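Local coordinates for protein DNA methyltransferase (PDB 4ONQ) that probably methylates cytosine in DNA at carbon 5, here represented by the catalytic domain of a plant DRM-type enzyme holding sinefungin, at residues I269-S272 and W273-Q276. The protein carries 5 engineered substitutions. Numbering follows the deposited sequence.
Sequences IVRS and WWEQ
The amide of W274 is hydrogen-bonded to V270 O at 2.9 Å, one of four i to i+4 backbone bonds that run through the end of helix 264-276. W273 N binds I269 O at 3.0 Å, R271 O receives E275 N at 3.0 Å, and S272 O accepts Q276 N at 2.9 Å. One helical turn apart, R271 and E275 approach without forming a salt bridge. Carboxylate oxygen E275 OE2 rests against the aliphatic part of the arginine, 3.4 Å from R271 CD, whereas R271 NE and E275 OE2 stay 4.7 Å apart, with the guanidinium and carboxylate planes turned 53° from each other. Bends at chi2 (65°) and chi3 fold the arginine so that NH2 reaches L283 O on the neighbouring strand. Its guanidinium also lies obliquely by W274, at most a weak cation-pi attraction. The W274 indole packs on L254, V257 and L283, and its NE1 makes a weak hydrogen bond to G281 O. W273 faces E244 and V245 of helix 242-249, its indole against the H192 ring, the planes about 75° apart. W274 and the arginine-to-carbonyl bond thus join the helix to strands 254-260 and 282-286, the glutamate probably adding only modest electrostatic attraction.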
loop_
_atom_site.group_PDB
_atom_site.type_symbol
_atom_site.label_atom_id
_atom_site.label_comp_id
_atom_site.label_asym_id
_atom_site.label_seq_id
_atom_site.Cartn_x
_atom_site.Cartn_y
_atom_site.Cartn_z
ATOM N N ILE A 269 -3.626 -13.793 -8.873
ATOM C CA ILE A 269 -2.336 -13.113 -8.814
ATOM C C ILE A 269 -1.556 -13.582 -7.584
ATOM O O ILE A 269 -0.355 -13.915 -7.657
ATOM C CB ILE A 269 -2.512 -11.573 -8.784
ATOM C CG1 ILE A 269 -2.786 -11.044 -10.191
ATOM C CG2 ILE A 269 -1.280 -10.897 -8.226
ATOM C CD1 ILE A 269 -3.399 -9.661 -10.207
ATOM N N VAL A 270 -2.261 -13.631 -6.458
ATOM C CA VAL A 270 -1.632 -13.986 -5.193
ATOM C C VAL A 270 -1.235 -15.462 -5.164
ATOM O O VAL A 270 -0.174 -15.809 -4.659
ATOM C CB VAL A 270 -2.525 -13.617 -3.989
ATOM C CG1 VAL A 270 -1.932 -14.146 -2.689
ATOM C CG2 VAL A 270 -2.715 -12.109 -3.918
ATOM N N ARG A 271 -2.080 -16.320 -5.728
ATOM C CA ARG A 271 -1.791 -17.750 -5.829
ATOM C C ARG A 271 -0.538 -17.999 -6.673
ATOM O O ARG A 271 0.364 -18.754 -6.272
ATOM C CB ARG A 271 -2.994 -18.490 -6.424
ATOM C CG ARG A 271 -2.758 -19.974 -6.713
ATOM C CD ARG A 271 -2.521 -20.782 -5.435
ATOM N NE ARG A 271 -3.641 -20.692 -4.497
ATOM C CZ ARG A 271 -3.661 -21.260 -3.293
ATOM N NH1 ARG A 271 -2.618 -21.966 -2.869
ATOM N NH2 ARG A 271 -4.723 -21.118 -2.511
ATOM N N SER A 272 -0.485 -17.357 -7.840
ATOM C CA SER A 272 0.689 -17.447 -8.701
ATOM C C SER A 272 1.942 -17.018 -7.946
ATOM O O SER A 272 2.961 -17.703 -7.998
ATOM C CB SER A 272 0.516 -16.603 -9.959
ATOM O OG SER A 272 -0.377 -17.223 -10.860
ATOM N N TRP A 273 1.852 -15.895 -7.234
ATOM C CA TRP A 273 2.975 -15.417 -6.427
ATOM C C TRP A 273 3.383 -16.427 -5.354
ATOM O O TRP A 273 4.570 -16.603 -5.054
ATOM C CB TRP A 273 2.613 -14.094 -5.755
ATOM C CG TRP A 273 3.662 -13.607 -4.813
ATOM C CD1 TRP A 273 4.789 -12.912 -5.135
ATOM C CD2 TRP A 273 3.684 -13.772 -3.388
ATOM N NE1 TRP A 273 5.516 -12.640 -4.000
ATOM C CE2 TRP A 273 4.859 -13.155 -2.914
ATOM C CE3 TRP A 273 2.828 -14.384 -2.468
ATOM C CZ2 TRP A 273 5.197 -13.130 -1.563
ATOM C CZ3 TRP A 273 3.165 -14.355 -1.124
ATOM C CH2 TRP A 273 4.342 -13.736 -0.685
ATOM N N TRP A 274 2.401 -17.065 -4.755
ATOM C CA TRP A 274 2.620 -17.979 -3.684
ATOM C C TRP A 274 3.405 -19.141 -4.156
ATOM O O TRP A 274 4.308 -19.591 -3.498
ATOM C CB TRP A 274 1.303 -18.414 -3.091
ATOM C CG TRP A 274 1.380 -19.205 -1.830
ATOM C CD1 TRP A 274 1.417 -20.563 -1.687
ATOM C CD2 TRP A 274 1.396 -18.707 -0.485
ATOM N NE1 TRP A 274 1.454 -20.914 -0.400
ATOM C CE2 TRP A 274 1.457 -19.862 0.371
ATOM C CE3 TRP A 274 1.378 -17.469 0.077
ATOM C CZ2 TRP A 274 1.491 -19.751 1.720
ATOM C CZ3 TRP A 274 1.428 -17.376 1.436
ATOM C CH2 TRP A 274 1.473 -18.491 2.239
ATOM N N GLU A 275 3.077 -19.651 -5.307
ATOM C CA GLU A 275 3.858 -20.671 -5.925
ATOM C C GLU A 275 5.216 -20.275 -6.412
ATOM O O GLU A 275 6.142 -20.987 -6.236
ATOM C CB GLU A 275 3.077 -21.307 -7.032
ATOM C CG GLU A 275 1.878 -21.985 -6.466
ATOM C CD GLU A 275 0.895 -22.439 -7.498
ATOM O OE1 GLU A 275 1.261 -22.580 -8.666
ATOM O OE2 GLU A 275 -0.243 -22.690 -7.113
ATOM N N GLN A 276 5.313 -19.118 -7.013
ATOM C CA GLN A 276 6.515 -18.643 -7.612
ATOM C C GLN A 276 7.590 -18.403 -6.603
ATOM O O GLN A 276 8.741 -18.438 -6.904
ATOM C CB GLN A 276 6.229 -17.421 -8.450
ATOM C CG GLN A 276 5.628 -17.777 -9.790
ATOM C CD GLN A 276 5.117 -16.599 -10.590
ATOM O OE1 GLN A 276 5.627 -15.519 -10.495
ATOM N NE2 GLN A 276 4.119 -16.828 -11.388
#